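Local coordinates for hemolysin II regulatory protein (Bacillus cereus, PDB 2JJ7) that probably binds DNA as a dimeric transcriptional regulator of the TetR family, acting on hemolysin II expression, at residues B[10-15]-B[52-57]; B[28-33]-B[42-47]; B[89-94]-B[171-176]. All coordinates share one frame; numbering follows the deposited sequence.

Contact 1. Residues B[10-15]-B[52-57]; sequences ENILKA and ENLYYE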
loop_
_atom_site.group_PDB
_atom_site.type_symbol
_atom_site.label_atom_id
_atom_site.label_comp_id
_atom_site.label_asym_id
_atom_site.label_seq_id
_atom_site.Cartn_x
_atom_site.Cartn_y
_atom_site.Cartn_z
ATOM N N GLU B 10 -19.681 -19.622 17.911
ATOM C CA GLU B 10 -19.035 -19.712 16.611
ATOM C C GLU B 10 -19.804 -18.944 15.535
ATOM O O GLU B 10 -19.212 -18.166 14.786
ATOM C CB GLU B 10 -18.854 -21.163 16.189
ATOM C CG GLU B 10 -18.404 -21.282 14.748
ATOM C CD GLU B 10 -17.437 -22.410 14.544
ATOM O OE1 GLU B 10 -17.841 -23.578 14.740
ATOM O OE2 GLU B 10 -16.271 -22.122 14.193
ATOM N N ASN B 11 -21.115 -19.166 15.465
ATOM C CA ASN B 11 -21.974 -18.370 14.601
ATOM C C ASN B 11 -21.794 -16.860 14.810
ATOM O O ASN B 11 -21.721 -16.106 13.834
ATOM C CB ASN B 11 -23.445 -18.775 14.766
ATOM C CG ASN B 11 -23.745 -20.119 14.134
ATOM O OD1 ASN B 11 -22.910 -20.687 13.430
ATOM N ND2 ASN B 11 -24.939 -20.637 14.381
ATOM N N ILE B 12 -21.706 -16.432 16.070
ATOM C CA ILE B 12 -21.539 -15.011 16.389
ATOM C C ILE B 12 -20.177 -14.478 15.936
ATOM O O ILE B 12 -20.076 -13.342 15.475
ATOM C CB ILE B 12 -21.754 -14.712 17.892
ATOM C CG1 ILE B 12 -23.205 -15.016 18.317
ATOM C CG2 ILE B 12 -21.396 -13.234 18.222
ATOM C CD1 ILE B 12 -23.378 -15.194 19.840
ATOM N N LEU B 13 -19.140 -15.304 16.071
ATOM C CA LEU B 13 -17.799 -14.926 15.646
ATOM C C LEU B 13 -17.656 -14.859 14.127
ATOM O O LEU B 13 -17.014 -13.940 13.612
ATOM C CB LEU B 13 -16.747 -15.849 16.261
ATOM C CG LEU B 13 -16.510 -15.607 17.761
ATOM C CD1 LEU B 13 -15.542 -16.631 18.349
ATOM C CD2 LEU B 13 -16.027 -14.185 18.027
ATOM N N LYS B 14 -18.247 -15.825 13.419
ATOM C CA LYS B 14 -18.335 -15.781 11.954
ATOM C C LYS B 14 -18.999 -14.475 11.520
ATOM O O LYS B 14 -18.517 -13.800 10.609
ATOM C CB LYS B 14 -19.129 -16.976 11.399
ATOM C CG LYS B 14 -18.350 -18.275 11.323
ATOM C CD LYS B 14 -19.204 -19.444 10.851
ATOM C CE LYS B 14 -18.430 -20.758 11.008
ATOM N NZ LYS B 14 -18.946 -21.874 10.162
ATOM N N ALA B 15 -20.099 -14.131 12.188
ATOM C CA ALA B 15 -20.856 -12.904 11.900
ATOM C C ALA B 15 -20.023 -11.653 12.132
ATOM O O ALA B 15 -20.016 -10.743 11.307
ATOM C CB ALA B 15 -22.134 -12.844 12.736
ATOM N N GLU B 52 -15.995 -4.655 21.845
ATOM C CA GLU B 52 -14.548 -4.608 22.076
ATOM C C GLU B 52 -13.984 -6.014 22.270
ATOM O O GLU B 52 -13.011 -6.402 21.619
ATOM C CB GLU B 52 -14.210 -3.700 23.261
ATOM C CG GLU B 52 -12.768 -3.798 23.778
ATOM C CD GLU B 52 -11.766 -2.966 22.991
ATOM O OE1 GLU B 52 -11.400 -3.387 21.871
ATOM O OE2 GLU B 52 -11.322 -1.908 23.502
ATOM N N ASN B 53 -14.622 -6.778 23.149
ATOM C CA ASN B 53 -14.199 -8.139 23.444
ATOM C C ASN B 53 -14.468 -9.082 22.269
ATOM O O ASN B 53 -13.687 -9.989 21.992
ATOM C CB ASN B 53 -14.895 -8.643 24.711
ATOM C CG ASN B 53 -14.466 -10.047 25.080
ATOM O OD1 ASN B 53 -13.275 -10.307 25.280
ATOM N ND2 ASN B 53 -15.431 -10.971 25.147
ATOM N N LEU B 54 -15.581 -8.849 21.583
ATOM C CA LEU B 54 -15.944 -9.596 20.404
ATOM C C LEU B 54 -14.878 -9.426 19.311
ATOM O O LEU B 54 -14.483 -10.392 18.664
ATOM C CB LEU B 54 -17.297 -9.104 19.905
ATOM C CG LEU B 54 -18.102 -9.887 18.873
ATOM C CD1 LEU B 54 -18.144 -11.362 19.208
ATOM C CD2 LEU B 54 -19.496 -9.311 18.845
ATOM N N TYR B 55 -14.423 -8.190 19.128
ATOM C CA TYR B 55 -13.315 -7.861 18.229
ATOM C C TYR B 55 -12.043 -8.603 18.608
ATOM O O TYR B 55 -11.412 -9.207 17.751
ATOM C CB TYR B 55 -13.069 -6.370 18.275
ATOM C CG TYR B 55 -12.087 -5.828 17.257
ATOM C CD1 TYR B 55 -10.856 -5.343 17.670
ATOM C CD2 TYR B 55 -12.412 -5.738 15.902
ATOM C CE1 TYR B 55 -9.963 -4.809 16.784
ATOM C CE2 TYR B 55 -11.500 -5.196 14.982
ATOM C CZ TYR B 55 -10.283 -4.732 15.451
ATOM O OH TYR B 55 -9.354 -4.169 14.633
ATOM N N TYR B 56 -11.685 -8.562 19.892
ATOM C CA TYR B 56 -10.541 -9.322 20.392
ATOM C C TYR B 56 -10.694 -10.802 20.028
ATOM O O TYR B 56 -9.758 -11.412 19.514
ATOM C CB TYR B 56 -10.376 -9.176 21.912
ATOM C CG TYR B 56 -9.909 -7.816 22.413
ATOM C CD1 TYR B 56 -9.362 -6.862 21.556
ATOM C CD2 TYR B 56 -9.982 -7.507 23.764
ATOM C CE1 TYR B 56 -8.934 -5.624 22.041
ATOM C CE2 TYR B 56 -9.554 -6.291 24.250
ATOM C CZ TYR B 56 -9.038 -5.352 23.399
ATOM O OH TYR B 56 -8.622 -4.145 23.928
ATOM N N GLU B 57 -11.875 -11.363 20.274
ATOM C CA GLU B 57 -12.127 -12.771 19.997
ATOM C C GLU B 57 -12.055 -13.099 18.498
ATOM O O GLU B 57 -11.696 -14.215 18.123
ATOM C CB GLU B 57 -13.471 -13.204 20.590
ATOM C CG GLU B 57 -13.504 -13.270 22.111
ATOM C CD GLU B 57 -12.461 -14.213 22.698
ATOM O OE1 GLU B 57 -12.246 -15.311 22.146
ATOM O OE2 GLU B 57 -11.849 -13.845 23.715
#
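Leu54 meets segment 10-15 through CD1, a methyl group that touches both Ile12 and Leu13. Its nearer neighbour is CD2 of Leu13, at 3.7 Å from Leu54 CD1, while CG2 of Ile12 comes within 3.9 Å of the same methyl. The two meetings differ in direction: Leu13 and Leu54 lie alongside each other, pointing in opposing directions, whereas Ile12 stands roughly perpendicular to Leu54. Two torsions bring the Leu54 methyl here. CG lies anti to the backbone N (chi1 -166°), which carries the branch out from the helix, and chi2 then swings CD1 across to the other segment. In Ile12 it is the CG2 branch that extends anti to the backbone N, so a beta-branched residue can offer this short methyl to Leu54 and keep its longer CG1 arm for other neighbours.

CD2 of Leu13 has a second partner, lying 3.8 Å from CB of Glu57. Glu57 points its CB toward helix 5-23 and contributes only this aliphatic base to the packing; its chain bends at chi2 before the carboxylate. Leucine suits position 13 because, although its CB is not aimed at the other helix, CG anti to the carbonyl carbon (chi1 -73°) lets CD2 extend far enough to bridge Leu54 and Glu57. The axes of the two short segments are 10.1 Å apart at closest approach and run at 90°. No hydrogen bond spans the contact, which buries 168 Å².

Phe48 of helix 41-48 touches Ile12, Leu13, Leu54 and Glu57 alike, joining the apolar groups of both segments. Ile33 of helix 30-37 also packs on Leu54, and Ala37 of that helix on Ile12. Helices 30-37 and 41-48 of the predicted helix-turn-helix motif thus pack against this perpendicular pair.

Contact 2. Residues B[28-33]-B[42-47]; sequences TSIQEI and AMASYY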
loop_
_atom_site.group_PDB
_atom_site.type_symbol
_atom_site.label_atom_id
_atom_site.label_comp_id
_atom_site.label_asym_id
_atom_site.label_seq_id
_atom_site.Cartn_x
_atom_site.Cartn_y
_atom_site.Cartn_z
ATOM N N THR B 28 -19.293 -0.752 12.965
ATOM C CA THR B 28 -20.010 -1.990 13.281
ATOM C C THR B 28 -20.547 -1.938 14.720
ATOM O O THR B 28 -19.855 -1.459 15.627
ATOM C CB THR B 28 -19.062 -3.210 13.162
ATOM O OG1 THR B 28 -18.352 -3.160 11.916
ATOM C CG2 THR B 28 -19.819 -4.525 13.245
ATOM N N SER B 29 -21.765 -2.441 14.928
ATOM C CA SER B 29 -22.338 -2.526 16.270
ATOM C C SER B 29 -22.657 -3.975 16.625
ATOM O O SER B 29 -22.750 -4.829 15.740
ATOM C CB SER B 29 -23.615 -1.699 16.348
ATOM O OG SER B 29 -24.618 -2.301 15.553
ATOM N N ILE B 30 -22.851 -4.249 17.915
ATOM C CA ILE B 30 -23.230 -5.593 18.336
ATOM C C ILE B 30 -24.615 -5.994 17.784
ATOM O O ILE B 30 -24.865 -7.173 17.497
ATOM C CB ILE B 30 -23.071 -5.814 19.874
ATOM C CG1 ILE B 30 -23.271 -7.296 20.224
ATOM C CG2 ILE B 30 -23.993 -4.886 20.676
ATOM C CD1 ILE B 30 -22.314 -7.824 21.277
ATOM N N GLN B 31 -25.476 -5.002 17.577
ATOM C CA GLN B 31 -26.820 -5.219 17.024
ATOM C C GLN B 31 -26.802 -5.813 15.612
ATOM O O GLN B 31 -27.527 -6.766 15.325
ATOM C CB GLN B 31 -27.640 -3.915 17.053
ATOM C CG GLN B 31 -28.061 -3.452 18.455
ATOM C CD GLN B 31 -26.897 -2.917 19.305
ATOM O OE1 GLN B 31 -25.816 -2.617 18.793
ATOM N NE2 GLN B 31 -27.124 -2.804 20.613
ATOM N N GLU B 32 -25.970 -5.252 14.742
ATOM C CA GLU B 32 -25.786 -5.774 13.387
ATOM C C GLU B 32 -25.129 -7.158 13.361
ATOM O O GLU B 32 -25.460 -7.996 12.513
ATOM C CB GLU B 32 -24.934 -4.806 12.554
ATOM C CG GLU B 32 -25.472 -3.405 12.502
ATOM C CD GLU B 32 -24.417 -2.392 12.082
ATOM O OE1 GLU B 32 -23.554 -2.729 11.239
ATOM O OE2 GLU B 32 -24.458 -1.252 12.599
ATOM N N ILE B 33 -24.169 -7.375 14.260
ATOM C CA ILE B 33 -23.524 -8.679 14.411
ATOM C C ILE B 33 -24.534 -9.739 14.870
ATOM O O ILE B 33 -24.600 -10.836 14.298
ATOM C CB ILE B 33 -22.300 -8.592 15.358
ATOM C CG1 ILE B 33 -21.203 -7.731 14.705
ATOM C CG2 ILE B 33 -21.760 -9.980 15.693
ATOM C CD1 ILE B 33 -19.988 -7.451 15.603
ATOM N N ALA B 42 -29.422 -9.984 23.168
ATOM C CA ALA B 42 -29.208 -10.416 24.558
ATOM C C ALA B 42 -28.218 -11.579 24.685
ATOM O O ALA B 42 -27.316 -11.542 25.515
ATOM C CB ALA B 42 -30.530 -10.776 25.228
ATOM N N MET B 43 -28.389 -12.610 23.867
ATOM C CA MET B 43 -27.535 -13.787 23.957
ATOM C C MET B 43 -26.094 -13.430 23.554
ATOM O O MET B 43 -25.134 -13.865 24.194
ATOM C CB MET B 43 -28.094 -14.923 23.093
ATOM C CG MET B 43 -27.484 -16.296 23.382
ATOM S SD MET B 43 -27.832 -16.960 25.042
ATOM C CE MET B 43 -29.514 -17.447 24.883
ATOM N N ALA B 44 -25.967 -12.612 22.513
ATOM C CA ALA B 44 -24.671 -12.169 22.017
ATOM C C ALA B 44 -23.929 -11.364 23.086
ATOM O O ALA B 44 -22.709 -11.492 23.239
ATOM C CB ALA B 44 -24.840 -11.348 20.718
ATOM N N SER B 45 -24.676 -10.550 23.833
ATOM C CA SER B 45 -24.079 -9.712 24.870
ATOM C C SER B 45 -23.806 -10.547 26.129
ATOM O O SER B 45 -22.838 -10.306 26.838
ATOM C CB SER B 45 -24.945 -8.477 25.156
ATOM O OG SER B 45 -26.275 -8.859 25.476
ATOM N N TYR B 46 -24.638 -11.553 26.384
ATOM C CA TYR B 46 -24.339 -12.506 27.453
ATOM C C TYR B 46 -22.978 -13.197 27.212
ATOM O O TYR B 46 -22.132 -13.227 28.097
ATOM C CB TYR B 46 -25.471 -13.528 27.636
ATOM C CG TYR B 46 -25.158 -14.583 28.669
ATOM C CD1 TYR B 46 -25.063 -14.250 30.028
ATOM C CD2 TYR B 46 -24.927 -15.908 28.294
ATOM C CE1 TYR B 46 -24.751 -15.208 30.985
ATOM C CE2 TYR B 46 -24.618 -16.879 29.248
ATOM C CZ TYR B 46 -24.532 -16.520 30.583
ATOM O OH TYR B 46 -24.233 -17.472 31.522
ATOM N N TYR B 47 -22.759 -13.714 26.006
ATOM C CA TYR B 47 -21.524 -14.445 25.691
ATOM C C TYR B 47 -20.256 -13.585 25.537
ATOM O O TYR B 47 -19.166 -14.022 25.898
ATOM C CB TYR B 47 -21.711 -15.313 24.434
ATOM C CG TYR B 47 -22.541 -16.573 24.650
ATOM C CD1 TYR B 47 -22.372 -17.364 25.794
ATOM C CD2 TYR B 47 -23.476 -16.988 23.694
ATOM C CE1 TYR B 47 -23.129 -18.527 25.995
ATOM C CE2 TYR B 47 -24.238 -18.152 23.879
ATOM C CZ TYR B 47 -24.055 -18.915 25.033
ATOM O OH TYR B 47 -24.792 -20.058 25.229
#
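Ile30 and Ala44 form the closest backbone approach between the first turn of helix 30-37 and helix 41-48, with their CA atoms 7.7 Å apart. The meeting is made by one methyl, CD1 of Ile30, which rests on the backbone of the other helix. Ile30 CD1 lies 4.2 Å from Ala44 O and 4.4 Å from Ala44 CB, distances of loose van der Waals packing. Ile30 extends CG1 anti to its backbone N (chi1 -171°), sending CD1 outward, while CG2 takes the tighter place between N and the carbonyl carbon. Alanine suits position 44 because its short side chain, pointed toward Ile30, lets the methyl come down near the main chain.

Just before Ile30, Ser29 is the N-cap of helix 30-37. Its OG accepts a weak but nearly straight bond from Glu32 N (3.3 Å, 168°) and donates weakly to the Glu32 carboxylate at OE2, so the small hydroxyl links the helix start to its third residue. The other carboxylate oxygen, Glu32 OE1, forms a salt bridge with Arg23 at the end of helix 5-23.

Both segments lie in the predicted DNA-binding helix-turn-helix. Among the flanking helices, 51-62 packs against Ile30 through Leu54, and 5-23 touches Tyr47 through Met9.

Contact 3. Residues B[89-94]-B[171-176]; sequences VFTTHI and DLVSRI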
loop_
_atom_site.group_PDB
_atom_site.type_symbol
_atom_site.label_atom_id
_atom_site.label_comp_id
_atom_site.label_asym_id
_atom_site.label_seq_id
_atom_site.Cartn_x
_atom_site.Cartn_y
_atom_site.Cartn_z
ATOM N N VAL B 89 3.349 -17.416 4.186
ATOM C CA VAL B 89 2.478 -17.587 5.354
ATOM C C VAL B 89 1.407 -16.482 5.402
ATOM O O VAL B 89 0.221 -16.766 5.593
ATOM C CB VAL B 89 3.278 -17.598 6.679
ATOM C CG1 VAL B 89 2.339 -17.559 7.890
ATOM C CG2 VAL B 89 4.209 -18.811 6.758
ATOM N N PHE B 90 1.820 -15.226 5.223
ATOM C CA PHE B 90 0.860 -14.130 5.341
ATOM C C PHE B 90 -0.130 -14.008 4.189
ATOM O O PHE B 90 -1.314 -13.842 4.427
ATOM C CB PHE B 90 1.544 -12.804 5.690
ATOM C CG PHE B 90 1.892 -12.696 7.145
ATOM C CD1 PHE B 90 3.221 -12.748 7.572
ATOM C CD2 PHE B 90 0.879 -12.617 8.100
ATOM C CE1 PHE B 90 3.536 -12.679 8.937
ATOM C CE2 PHE B 90 1.176 -12.547 9.478
ATOM C CZ PHE B 90 2.504 -12.572 9.894
ATOM N N THR B 91 0.331 -14.136 2.945
ATOM C CA THR B 91 -0.608 -14.093 1.823
ATOM C C THR B 91 -1.611 -15.259 1.902
ATOM O O THR B 91 -2.792 -15.091 1.577
ATOM C CB THR B 91 0.086 -14.098 0.444
ATOM O OG1 THR B 91 1.056 -15.147 0.395
ATOM C CG2 THR B 91 0.776 -12.746 0.155
ATOM N N THR B 92 -1.140 -16.422 2.335
ATOM C CA THR B 92 -2.026 -17.583 2.537
ATOM C C THR B 92 -3.045 -17.325 3.636
ATOM O O THR B 92 -4.227 -17.636 3.464
ATOM C CB THR B 92 -1.237 -18.878 2.829
ATOM O OG1 THR B 92 -0.464 -19.219 1.672
ATOM C CG2 THR B 92 -2.180 -20.064 3.221
ATOM N N HIS B 93 -2.602 -16.742 4.752
ATOM C CA HIS B 93 -3.533 -16.427 5.837
ATOM C C HIS B 93 -4.638 -15.450 5.392
ATOM O O HIS B 93 -5.817 -15.619 5.749
ATOM C CB HIS B 93 -2.829 -15.857 7.075
ATOM C CG HIS B 93 -3.694 -15.899 8.293
ATOM N ND1 HIS B 93 -3.852 -17.041 9.048
ATOM C CD2 HIS B 93 -4.516 -14.973 8.837
ATOM C CE1 HIS B 93 -4.712 -16.808 10.021
ATOM N NE2 HIS B 93 -5.131 -15.561 9.915
ATOM N N ILE B 94 -4.233 -14.413 4.659
ATOM C CA ILE B 94 -5.153 -13.372 4.193
ATOM C C ILE B 94 -6.126 -13.913 3.138
ATOM O O ILE B 94 -7.297 -13.529 3.107
ATOM C CB ILE B 94 -4.381 -12.109 3.693
ATOM C CG1 ILE B 94 -3.645 -11.420 4.863
ATOM C CG2 ILE B 94 -5.301 -11.115 2.953
ATOM C CD1 ILE B 94 -4.352 -11.508 6.229
ATOM N N ASP B 171 2.579 -15.906 -7.022
ATOM C CA ASP B 171 3.113 -14.896 -7.920
ATOM C C ASP B 171 3.340 -13.592 -7.199
ATOM O O ASP B 171 4.323 -12.899 -7.471
ATOM C CB ASP B 171 2.182 -14.674 -9.109
ATOM C CG ASP B 171 2.092 -15.890 -10.017
ATOM O OD1 ASP B 171 3.044 -16.721 -10.057
ATOM O OD2 ASP B 171 1.053 -16.013 -10.702
ATOM N N LEU B 172 2.428 -13.252 -6.290
ATOM C CA LEU B 172 2.569 -12.045 -5.495
ATOM C C LEU B 172 3.858 -12.114 -4.677
ATOM O O LEU B 172 4.631 -11.158 -4.676
ATOM C CB LEU B 172 1.341 -11.816 -4.595
ATOM C CG LEU B 172 1.343 -10.527 -3.762
ATOM C CD1 LEU B 172 1.586 -9.270 -4.644
ATOM C CD2 LEU B 172 0.058 -10.408 -2.952
ATOM N N VAL B 173 4.085 -13.256 -4.020
ATOM C CA VAL B 173 5.304 -13.516 -3.244
ATOM C C VAL B 173 6.551 -13.356 -4.130
ATOM O O VAL B 173 7.450 -12.594 -3.787
ATOM C CB VAL B 173 5.270 -14.918 -2.558
ATOM C CG1 VAL B 173 6.626 -15.251 -1.894
ATOM C CG2 VAL B 173 4.136 -14.989 -1.510
ATOM N N SER B 174 6.571 -14.051 -5.272
ATOM C CA SER B 174 7.664 -13.952 -6.253
ATOM C C SER B 174 7.906 -12.541 -6.761
ATOM O O SER B 174 9.055 -12.112 -6.868
ATOM C CB SER B 174 7.407 -14.860 -7.451
ATOM O OG SER B 174 7.649 -16.196 -7.087
ATOM N N ARG B 175 6.826 -11.835 -7.093
ATOM C CA ARG B 175 6.933 -10.491 -7.652
ATOM C C ARG B 175 7.412 -9.476 -6.609
ATOM O O ARG B 175 8.141 -8.537 -6.938
ATOM C CB ARG B 175 5.607 -10.046 -8.270
ATOM C CG ARG B 175 5.196 -10.832 -9.503
ATOM C CD ARG B 175 4.152 -10.066 -10.331
ATOM N NE ARG B 175 4.774 -9.044 -11.178
ATOM C CZ ARG B 175 4.792 -9.065 -12.508
ATOM N NH1 ARG B 175 5.401 -8.092 -13.171
ATOM N NH2 ARG B 175 4.198 -10.047 -13.178
ATOM N N ILE B 176 7.001 -9.662 -5.355
ATOM C CA ILE B 176 7.491 -8.796 -4.282
ATOM C C ILE B 176 9.017 -8.948 -4.117
ATOM O O ILE B 176 9.747 -7.960 -4.060
ATOM C CB ILE B 176 6.741 -9.035 -2.958
ATOM C CG1 ILE B 176 5.322 -8.464 -3.046
ATOM C CG2 ILE B 176 7.515 -8.417 -1.785
ATOM C CD1 ILE B 176 4.404 -8.841 -1.846
#
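The hydroxyl of Thr91 is gripped within its own helix: OG1 hydrogen-bonds to the backbone oxygen of Leu87, one turn back, and approaches that of Thr88 more weakly. With its polar needs met there, the same oxygen faces an apolar partner across the contact, CG2 of Val173, at 3.6 Å. With chi1 at 49°, OG1 stands between the backbone N and the carbonyl carbon, within reach of the preceding turn, and CG2 is placed anti to the carbonyl carbon. That methyl of Thr91 meets CD2 of Leu172 at 4.0 Å. Thr91 therefore divides its two branches between consecutive residues of helix 169-181, and its side chain runs slantwise across both of theirs.

Threonine suits such a buried site because its hydroxyl can bond to a helix carbonyl while its methyl packs as an apolar group. On the other helix Val173 presents CG2, the branch beside its backbone N, and Leu172 reaches over with a side chain whose CG is anti to the backbone N (chi1 -177°). The CB atoms of all three residues point toward the opposite segment. The closest backbone approach, Thr91 CA to Val173 CA at 7.8 Å, matches the modest reach of threonine and valine; the contact buries 107 Å² with no hydrogen bond across it.

Phe163 of the same chain touches both Thr91 and Leu172, and Val173 continues along helix 79-96 onto Arg84, Leu87 and Thr88. Leu172 and Arg175 also pack on Phe163 of the second subunit, so the contact borders directly on it. Helix 169-181 includes an engineered junction at Ala170, where shortening a disordered loop rearranged the structure, so this packing may differ in the natural protein. Generally, the all-helical C-terminal domain is where TetR-family regulators dimerise.

In the fold
Contacts 1 and 2 share the N-terminal region, which holds the predicted helix-turn-helix, with centres about 9 Å apart; contact 2 is nested in the chain between the two segments of contact 1. They touch directly, for instance where Ile12 packs on Ala44, so helices 5-23, 30-37, 41-48 and 51-62 form one continuous bundle. Contact 3 follows later in the chain, on the opposite side of its centre, and joins helices 79-96 and 169-181 of the C-terminal region. Its centre lies about 26 Å from the centre of contact 1 and about 34 Å from that of contact 2. The separation reflects the two-part TetR plan: a probable DNA-reading head and a helical body that meets the second subunit.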